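Local atomic coordinates of diguanylate cyclase/phosphodiesterase-domain containing protein (Thermotoga maritima MSB8, PDB entry 6KHU), a protein that is a putative diguanylate cyclase of the GGDEF family, whose active members make cyclic di-GMP from two GTP molecules, although its signature motif appears degenerate. Residues A[34-39]-A[71-76]; A[62-67]-A[77-82]; A[88-93]-A[107-112]. All blocks are in the same frame, centred on the assembly; numbering follows the deposited sequence.

How the contacts relate
All three contacts belong to one GGDEF-type domain and reach the same mixed sheet. Contact 1 pairs strand 30-37 with strand 73-79. Contact 2 lies on the other edge of strand 73-79, where it meets strand 65-68. Their centres are about 17 Å apart, on opposite sides of the chain's centre, and their segments alternate along the chain. Contact 3 follows later. Helix 86-100, next after strand 73-79, packs on strand 105-112, which neighbours strand 30-37. The centre of contact 3 is about 13 Å from that of contact 1 and about 11 Å from that of contact 2. Val-78 and Val-81 of contact 2 touch Ile-89 of contact 3. Together the contacts tie four strands and one helix into an alpha/beta domain.

Contact 1: residues A[34-39]-A[71-76]; sequences FVKTKV and DDTFAL
The carbonyl oxygen of Asp-72 accepts two hydrogen bonds, both from Thr-37. Thr-37 N reaches Asp-72 O at 2.9 Å, nearly straight along the carbonyl direction. Thr-37 OG1 meets Asp-72 O at 3.0 Å, at a C=O...donor angle of 121°. A chi1 of 56° swings OG1 inward, so that it shares this oxygen with the N-H. Water 1 gives one hydrogen to Thr-37 O and the other to Asp-72 OD2, a second bridge between these residues. Beyond them the strands run antiparallel, and Val-35 and Phe-74 form a hydrogen-bonded pair. Phe-74 N to Val-35 O is 2.8 Å and Val-35 N to Phe-74 O is 3.0 Å. The extended Lys-36 chain crosses Thr-73 and Asp-72. Its CE lies 3.2 Å from Asp-72 OD2, but its NZ stays 4.0 Å from Asp-72 OD2, too far for a salt bridge. Phe-34 CE1 touches Ala-75 CB at 3.6 Å. Ser-70 to Phe-74 probably correspond to the Gly-Gly-Asp-Glu-Phe signature, with Thr-73 in the glutamate position. Helix 41-57 packs on Val-35 and Phe-74. Helix 119-130 packs on Phe-34 and Lys-36, and strand 105-112 bonds to the far edge of strand 30-37.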
loop_
_atom_site.group_PDB
_atom_site.type_symbol
_atom_site.label_atom_id
_atom_site.label_comp_id
_atom_site.label_asym_id
_atom_site.label_seq_id
_atom_site.Cartn_x
_atom_site.Cartn_y
_atom_site.Cartn_z
ATOM N N PHE A 34 -0.984 -2.232 -3.068
ATOM C CA PHE A 34 -2.442 -2.114 -3.036
ATOM C C PHE A 34 -3.046 -3.367 -2.410
ATOM O O PHE A 34 -2.651 -4.488 -2.751
ATOM C CB PHE A 34 -3.026 -1.960 -4.452
ATOM C CG PHE A 34 -3.122 -0.543 -4.939
ATOM C CD1 PHE A 34 -2.131 0.383 -4.643
ATOM C CD2 PHE A 34 -4.208 -0.146 -5.726
ATOM C CE1 PHE A 34 -2.218 1.698 -5.113
ATOM C CE2 PHE A 34 -4.306 1.155 -6.205
ATOM C CZ PHE A 34 -3.308 2.086 -5.899
ATOM N N VAL A 35 -4.023 -3.181 -1.518
ATOM C CA VAL A 35 -4.796 -4.287 -0.951
ATOM C C VAL A 35 -6.280 -3.966 -1.115
ATOM O O VAL A 35 -6.763 -2.957 -0.592
ATOM C CB VAL A 35 -4.458 -4.536 0.531
ATOM C CG1 VAL A 35 -5.340 -5.651 1.100
ATOM C CG2 VAL A 35 -2.985 -4.897 0.694
ATOM N N LYS A 36 -6.999 -4.808 -1.850
ATOM C CA LYS A 36 -8.441 -4.667 -2.003
ATOM C C LYS A 36 -9.137 -5.775 -1.224
ATOM O O LYS A 36 -8.826 -6.955 -1.413
ATOM C CB LYS A 36 -8.859 -4.719 -3.476
ATOM C CG LYS A 36 -10.378 -4.652 -3.663
ATOM C CD LYS A 36 -10.773 -4.335 -5.102
ATOM C CE LYS A 36 -12.285 -4.441 -5.263
ATOM N NZ LYS A 36 -12.750 -4.126 -6.642
ATOM N N THR A 37 -10.062 -5.393 -0.345
ATOM C CA THR A 37 -10.857 -6.356 0.404
ATOM C C THR A 37 -12.088 -6.734 -0.397
ATOM O O THR A 37 -12.757 -5.871 -0.981
ATOM C CB THR A 37 -11.298 -5.800 1.758
ATOM O OG1 THR A 37 -12.022 -4.576 1.564
ATOM C CG2 THR A 37 -10.106 -5.538 2.626
ATOM N N LYS A 38 -12.387 -8.025 -0.409
ATOM C CA LYS A 38 -13.506 -8.563 -1.173
ATOM C C LYS A 38 -14.364 -9.408 -0.228
ATOM O O LYS A 38 -14.439 -10.630 -0.352
ATOM C CB LYS A 38 -13.003 -9.363 -2.384
ATOM C CG LYS A 38 -12.312 -8.483 -3.430
ATOM C CD LYS A 38 -11.512 -9.273 -4.447
ATOM C CE LYS A 38 -11.085 -8.354 -5.593
ATOM N NZ LYS A 38 -10.011 -8.947 -6.458
ATOM N N VAL A 39 -15.005 -8.742 0.731
ATOM C CA VAL A 39 -15.829 -9.404 1.731
ATOM C C VAL A 39 -17.251 -8.864 1.649
ATOM O O VAL A 39 -17.523 -7.853 0.996
ATOM C CB VAL A 39 -15.271 -9.242 3.159
ATOM C CG1 VAL A 39 -13.913 -9.921 3.272
ATOM C CG2 VAL A 39 -15.202 -7.766 3.548
ATOM N N ASP A 71 -13.440 2.782 -1.274
ATOM C CA ASP A 71 -14.215 2.275 -0.145
ATOM C C ASP A 71 -13.838 0.846 0.237
ATOM O O ASP A 71 -14.204 0.409 1.329
ATOM C CB ASP A 71 -15.727 2.389 -0.414
ATOM C CG ASP A 71 -16.191 1.545 -1.591
ATOM O OD1 ASP A 71 -15.337 0.985 -2.307
ATOM O OD2 ASP A 71 -17.419 1.448 -1.806
ATOM N N ASP A 72 -13.076 0.121 -0.594
ATOM C CA ASP A 72 -12.612 -1.203 -0.199
ATOM C C ASP A 72 -11.123 -1.450 -0.462
ATOM O O ASP A 72 -10.658 -2.586 -0.293
ATOM C CB ASP A 72 -13.457 -2.289 -0.890
ATOM C CG ASP A 72 -13.359 -2.255 -2.413
ATOM O OD1 ASP A 72 -12.513 -1.518 -2.974
ATOM O OD2 ASP A 72 -14.143 -2.992 -3.057
ATOM N N THR A 73 -10.360 -0.440 -0.877
ATOM C CA THR A 73 -8.961 -0.643 -1.224
ATOM C C THR A 73 -8.090 0.266 -0.371
ATOM O O THR A 73 -8.409 1.441 -0.180
ATOM C CB THR A 73 -8.703 -0.370 -2.721
ATOM O OG1 THR A 73 -9.505 -1.252 -3.520
ATOM C CG2 THR A 73 -7.237 -0.594 -3.068
ATOM N N PHE A 74 -7.006 -0.286 0.162
ATOM C CA PHE A 74 -5.961 0.511 0.782
ATOM C C PHE A 74 -4.752 0.584 -0.137
ATOM O O PHE A 74 -4.499 -0.325 -0.936
ATOM C CB PHE A 74 -5.508 -0.077 2.117
ATOM C CG PHE A 74 -6.475 0.127 3.238
ATOM C CD1 PHE A 74 -6.503 1.323 3.936
ATOM C CD2 PHE A 74 -7.335 -0.898 3.621
ATOM C CE1 PHE A 74 -7.391 1.504 5.001
ATOM C CE2 PHE A 74 -8.226 -0.728 4.683
ATOM C CZ PHE A 74 -8.253 0.476 5.370
ATOM N N ALA A 75 -3.987 1.660 0.009
ATOM C CA ALA A 75 -2.681 1.759 -0.612
ATOM C C ALA A 75 -1.636 2.063 0.453
ATOM O O ALA A 75 -1.942 2.583 1.532
ATOM C CB ALA A 75 -2.664 2.819 -1.721
ATOM N N LEU A 76 -0.395 1.708 0.136
ATOM C CA LEU A 76 0.745 1.895 1.015
ATOM C C LEU A 76 1.962 2.150 0.146
ATOM O O LEU A 76 2.142 1.488 -0.885
ATOM C CB LEU A 76 0.986 0.660 1.895
ATOM C CG LEU A 76 2.351 0.478 2.563
ATOM C CD1 LEU A 76 2.466 1.363 3.821
ATOM C CD2 LEU A 76 2.579 -1.000 2.925
HETATM O O HOH W 1 -15.017 -5.135 -2.134
#

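Contact 2: residues A[62-67]-A[77-82]; sequences PLDSVG and FVIGVG
Ser-65 and Phe-77 pair near the open end of the beta hairpin formed by strands 65-68 and 73-79, in the central sheet of the GGDEF-type domain. Backbone bonds come first. Phe-77 N to Ser-65 O is 3.1 Å and Ser-65 N to Phe-77 O is 3.2 Å, an antiparallel hydrogen-bonded pair.

Packing is centred on the Phe-77 ring. A chi1 of 66° folds the ring back over its own backbone toward Ser-65. Ser-65 N stands over the centre of one face, 4.2 Å above the plane. Ser-65 OG lies 3.3 Å from Phe-77 CZ. Helix 9-26 also meets this ring, through Phe-12, Leu-16 and Gln-19.

Side-chain bonds take over where the pairing stops. Ser-65 OG donates to Leu-63 O at 2.7 Å, from above the carbonyl plane. Asp-64 OD2 accepts from the backbone N of Arg-60 and of Val-61, which fixes the carboxylate. Water 2 gives one hydrogen to Asp-64 OD2 and the other to Ile-79 O. Val-78 begins a type II turn that ends at Val-81. Ile-79 N, inside that turn, points almost straight at Asp-64 OD1 (N-H...O 172°), meeting it at 2.8 Å on the syn side but 35° out of the carboxylate plane.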
loop_
_atom_site.group_PDB
_atom_site.type_symbol
_atom_site.label_atom_id
_atom_site.label_comp_id
_atom_site.label_asym_id
_atom_site.label_seq_id
_atom_site.Cartn_x
_atom_site.Cartn_y
_atom_site.Cartn_z
ATOM N N PRO A 62 8.592 8.053 9.086
ATOM C CA PRO A 62 7.376 8.888 9.059
ATOM C C PRO A 62 6.835 9.205 7.667
ATOM O O PRO A 62 5.622 9.431 7.533
ATOM C CB PRO A 62 7.819 10.160 9.795
ATOM C CG PRO A 62 8.878 9.687 10.736
ATOM C CD PRO A 62 9.633 8.635 9.957
ATOM N N LEU A 63 7.681 9.204 6.630
ATOM C CA LEU A 63 7.217 9.461 5.264
ATOM C C LEU A 63 6.398 8.295 4.698
ATOM O O LEU A 63 5.525 8.509 3.843
ATOM C CB LEU A 63 8.419 9.739 4.355
ATOM C CG LEU A 63 8.755 11.135 3.806
ATOM C CD1 LEU A 63 8.105 12.269 4.554
ATOM C CD2 LEU A 63 10.276 11.321 3.737
ATOM N N ASP A 64 6.678 7.062 5.126
ATOM C CA ASP A 64 5.863 5.927 4.695
ATOM C C ASP A 64 4.400 6.184 5.044
ATOM O O ASP A 64 4.088 6.716 6.113
ATOM C CB ASP A 64 6.335 4.639 5.370
ATOM C CG ASP A 64 7.766 4.265 5.023
ATOM O OD1 ASP A 64 8.296 4.693 3.976
ATOM O OD2 ASP A 64 8.357 3.497 5.800
ATOM N N SER A 65 3.489 5.830 4.135
ATOM C CA SER A 65 2.107 6.269 4.293
ATOM C C SER A 65 1.114 5.196 3.863
ATOM O O SER A 65 1.343 4.442 2.911
ATOM C CB SER A 65 1.812 7.560 3.494
ATOM O OG SER A 65 2.827 8.537 3.660
ATOM N N VAL A 66 -0.021 5.189 4.557
ATOM C CA VAL A 66 -1.169 4.341 4.258
ATOM C C VAL A 66 -2.328 5.238 3.856
ATOM O O VAL A 66 -2.619 6.234 4.536
ATOM C CB VAL A 66 -1.564 3.484 5.477
ATOM C CG1 VAL A 66 -2.743 2.579 5.138
ATOM C CG2 VAL A 66 -0.382 2.703 5.986
ATOM N N GLY A 67 -3.020 4.864 2.787
ATOM C CA GLY A 67 -4.137 5.641 2.303
ATOM C C GLY A 67 -5.371 4.793 2.079
ATOM O O GLY A 67 -5.291 3.620 1.701
ATOM N N PHE A 77 2.798 3.100 0.552
ATOM C CA PHE A 77 4.134 3.144 -0.021
ATOM C C PHE A 77 5.173 3.171 1.086
ATOM O O PHE A 77 4.951 3.763 2.144
ATOM C CB PHE A 77 4.317 4.318 -1.018
ATOM C CG PHE A 77 4.240 5.708 -0.419
ATOM C CD1 PHE A 77 5.353 6.293 0.173
ATOM C CD2 PHE A 77 3.071 6.456 -0.530
ATOM C CE1 PHE A 77 5.294 7.574 0.681
ATOM C CE2 PHE A 77 3.000 7.752 -0.023
ATOM C CZ PHE A 77 4.114 8.312 0.584
ATOM N N VAL A 78 6.297 2.495 0.832
ATOM C CA VAL A 78 7.378 2.302 1.789
ATOM C C VAL A 78 8.685 2.703 1.100
ATOM O O VAL A 78 9.071 2.108 0.086
ATOM C CB VAL A 78 7.442 0.848 2.303
ATOM C CG1 VAL A 78 6.219 0.527 3.161
ATOM C CG2 VAL A 78 7.485 -0.141 1.150
ATOM N N ILE A 79 9.347 3.718 1.627
ATOM C CA ILE A 79 10.527 4.232 0.949
ATOM C C ILE A 79 11.713 3.321 1.239
ATOM O O ILE A 79 11.793 2.661 2.287
ATOM C CB ILE A 79 10.808 5.690 1.358
ATOM C CG1 ILE A 79 11.374 5.734 2.769
ATOM C CG2 ILE A 79 9.527 6.555 1.244
ATOM C CD1 ILE A 79 12.878 5.918 2.803
ATOM N N GLY A 80 12.654 3.290 0.297
ATOM C CA GLY A 80 13.844 2.485 0.455
ATOM C C GLY A 80 13.652 1.017 0.140
ATOM O O GLY A 80 14.605 0.245 0.279
ATOM N N VAL A 81 12.461 0.608 -0.281
ATOM C CA VAL A 81 12.163 -0.792 -0.570
ATOM C C VAL A 81 12.146 -0.968 -2.078
ATOM O O VAL A 81 11.309 -0.379 -2.766
ATOM C CB VAL A 81 10.823 -1.210 0.055
ATOM C CG1 VAL A 81 10.389 -2.602 -0.434
ATOM C CG2 VAL A 81 10.910 -1.155 1.583
ATOM N N GLY A 82 13.070 -1.775 -2.600
ATOM C CA GLY A 82 13.105 -2.110 -4.004
ATOM C C GLY A 82 12.643 -3.534 -4.271
ATOM O O GLY A 82 12.038 -4.194 -3.424
HETATM O O HOH W 2 10.572 2.551 4.819
#

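Contact 3: residues A[88-93]-A[107-112]; sequences NIEERI and IAYKSY
Glu-90 of helix 86-100 lies against Ile-107 and Tyr-109 of strand 105-112. The close packing is made by the aliphatic part of Glu-90 and by two isoleucines. Ile-107 CD1 touches Glu-90 CG at 3.6 Å and Ile-93 CG2 at 3.8 Å, so one methyl fits between two side chains a helical turn apart. Ile-107 also rests on Val-35 and Lys-94, and the buried Ile-93 reaches Cys-58.

Glu-90 and Tyr-109 form the partly exposed end, where no hydrogen bond to the strand segment holds the carboxylate. The Glu-90 side chain leaves the helix with CG opposite the backbone N (chi1 -171°) and runs on extended. Its carboxyl group arrives at the edge of the Tyr-109 ring, with CD in the ring plane. The two flat groups stand nearly upright to each other, 78° apart. Glu-90 OE2 is 3.6 Å from Tyr-109 CD2, and Glu-90 OE1 is 3.7 Å from Tyr-109 CE2. Putting an alanine here removes CG and the carboxylate, and would probably leave the Tyr-109 CD2-CE2 edge and Ile-107 CG2 without the group against them, with Ile-107 CD1 held on this side by Ile-93 alone among the two segments.

On the helix's outer side, Glu-91 points away from the strand. Further along this helix, His-96 is a zinc ligand. Strand 73-79, helix 86-100 and strand 105-112 form a beta-alpha-beta crossover, with strand 30-37 between the two parallel strands, as in the ferredoxin-like core of GGDEF domains.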
loop_
_atom_site.group_PDB
_atom_site.type_symbol
_atom_site.label_atom_id
_atom_site.label_comp_id
_atom_site.label_asym_id
_atom_site.label_seq_id
_atom_site.Cartn_x
_atom_site.Cartn_y
_atom_site.Cartn_z
ATOM N N ASN A 88 9.230 -9.741 0.518
ATOM C CA ASN A 88 9.180 -10.041 1.945
ATOM C C ASN A 88 8.078 -9.245 2.630
ATOM O O ASN A 88 7.373 -9.767 3.503
ATOM C CB ASN A 88 10.521 -9.731 2.608
ATOM C CG ASN A 88 11.702 -10.438 1.944
ATOM O OD1 ASN A 88 11.699 -10.720 0.742
ATOM N ND2 ASN A 88 12.732 -10.707 2.736
ATOM N N ILE A 89 7.932 -7.968 2.269
ATOM C CA ILE A 89 6.865 -7.160 2.851
ATOM C C ILE A 89 5.505 -7.709 2.451
ATOM O O ILE A 89 4.599 -7.827 3.285
ATOM C CB ILE A 89 7.027 -5.685 2.451
ATOM C CG1 ILE A 89 8.282 -5.114 3.108
ATOM C CG2 ILE A 89 5.780 -4.885 2.846
ATOM C CD1 ILE A 89 8.633 -3.738 2.639
ATOM N N GLU A 90 5.343 -8.074 1.176
ATOM C CA GLU A 90 4.067 -8.640 0.746
ATOM C C GLU A 90 3.735 -9.907 1.520
ATOM O O GLU A 90 2.589 -10.103 1.932
ATOM C CB GLU A 90 4.073 -8.943 -0.750
ATOM C CG GLU A 90 2.683 -9.314 -1.265
ATOM C CD GLU A 90 2.696 -9.871 -2.686
ATOM O OE1 GLU A 90 3.522 -10.760 -2.969
ATOM O OE2 GLU A 90 1.884 -9.409 -3.521
ATOM N N GLU A 91 4.718 -10.790 1.711
ATOM C CA GLU A 91 4.458 -12.012 2.468
ATOM C C GLU A 91 4.025 -11.685 3.894
ATOM O O GLU A 91 3.104 -12.315 4.431
ATOM C CB GLU A 91 5.701 -12.908 2.465
ATOM C CG GLU A 91 5.420 -14.414 2.545
ATOM C CD GLU A 91 4.415 -14.904 1.502
ATOM O OE1 GLU A 91 3.656 -15.851 1.806
ATOM O OE2 GLU A 91 4.390 -14.350 0.375
ATOM N N ARG A 92 4.664 -10.686 4.517
ATOM C CA ARG A 92 4.292 -10.318 5.879
ATOM C C ARG A 92 2.845 -9.844 5.936
ATOM O O ARG A 92 2.091 -10.240 6.833
ATOM C CB ARG A 92 5.242 -9.240 6.424
ATOM C CG ARG A 92 6.625 -9.758 6.833
ATOM C CD ARG A 92 7.648 -8.625 6.968
ATOM N NE ARG A 92 7.264 -7.662 7.997
ATOM C CZ ARG A 92 7.633 -6.381 8.015
ATOM N NH1 ARG A 92 7.223 -5.585 9.002
ATOM N NH2 ARG A 92 8.410 -5.892 7.051
ATOM N N ILE A 93 2.433 -9.007 4.980
ATOM C CA ILE A 93 1.041 -8.561 4.942
ATOM C C ILE A 93 0.109 -9.764 4.803
ATOM O O ILE A 93 -0.894 -9.886 5.525
ATOM C CB ILE A 93 0.825 -7.539 3.810
ATOM C CG1 ILE A 93 1.647 -6.263 4.066
ATOM C CG2 ILE A 93 -0.673 -7.228 3.661
ATOM C CD1 ILE A 93 1.872 -5.430 2.829
ATOM N N ILE A 107 -3.852 -8.645 -3.453
ATOM C CA ILE A 107 -2.730 -7.782 -3.112
ATOM C C ILE A 107 -1.821 -7.698 -4.327
ATOM O O ILE A 107 -1.676 -8.662 -5.083
ATOM C CB ILE A 107 -1.960 -8.298 -1.872
ATOM C CG1 ILE A 107 -0.815 -7.352 -1.485
ATOM C CG2 ILE A 107 -1.410 -9.683 -2.126
ATOM C CD1 ILE A 107 -0.270 -7.609 -0.064
ATOM N N ALA A 108 -1.212 -6.530 -4.518
ATOM C CA ALA A 108 -0.271 -6.334 -5.613
ATOM C C ALA A 108 0.689 -5.215 -5.231
ATOM O O ALA A 108 0.385 -4.388 -4.368
ATOM C CB ALA A 108 -1.003 -6.013 -6.923
ATOM N N TYR A 109 1.871 -5.208 -5.855
ATOM C CA TYR A 109 2.840 -4.154 -5.582
ATOM C C TYR A 109 3.621 -3.798 -6.841
ATOM O O TYR A 109 3.766 -4.614 -7.755
ATOM C CB TYR A 109 3.804 -4.541 -4.436
ATOM C CG TYR A 109 4.746 -5.685 -4.747
ATOM C CD1 TYR A 109 5.925 -5.469 -5.442
ATOM C CD2 TYR A 109 4.458 -6.980 -4.327
ATOM C CE1 TYR A 109 6.792 -6.510 -5.725
ATOM C CE2 TYR A 109 5.321 -8.032 -4.605
ATOM C CZ TYR A 109 6.485 -7.784 -5.305
ATOM O OH TYR A 109 7.351 -8.817 -5.583
ATOM N N LYS A 110 4.122 -2.558 -6.872
ATOM C CA LYS A 110 4.975 -2.054 -7.943
ATOM C C LYS A 110 6.152 -1.340 -7.296
ATOM O O LYS A 110 5.947 -0.485 -6.431
ATOM C CB LYS A 110 4.219 -1.092 -8.857
ATOM C CG LYS A 110 3.151 -1.733 -9.716
ATOM C CD LYS A 110 3.753 -2.382 -10.937
ATOM C CE LYS A 110 2.691 -3.098 -11.768
ATOM N NZ LYS A 110 3.273 -3.593 -13.048
ATOM N N SER A 111 7.374 -1.700 -7.685
ATOM C CA SER A 111 8.575 -1.090 -7.120
ATOM C C SER A 111 9.164 -0.083 -8.099
ATOM O O SER A 111 9.278 -0.362 -9.298
ATOM C CB SER A 111 9.625 -2.149 -6.773
ATOM O OG SER A 111 9.125 -3.051 -5.802
ATOM N N TYR A 112 9.525 1.080 -7.590
ATOM C CA TYR A 112 10.230 2.067 -8.381
ATOM C C TYR A 112 11.718 1.948 -8.097
ATOM O O TYR A 112 12.106 1.826 -6.936
ATOM C CB TYR A 112 9.758 3.485 -8.031
ATOM C CG TYR A 112 10.582 4.593 -8.674
ATOM C CD1 TYR A 112 10.279 5.043 -9.947
ATOM C CD2 TYR A 112 11.662 5.186 -8.004
ATOM C CE1 TYR A 112 11.016 6.045 -10.560
ATOM C CE2 TYR A 112 12.413 6.213 -8.613
ATOM C CZ TYR A 112 12.078 6.626 -9.900
ATOM O OH TYR A 112 12.785 7.620 -10.540
#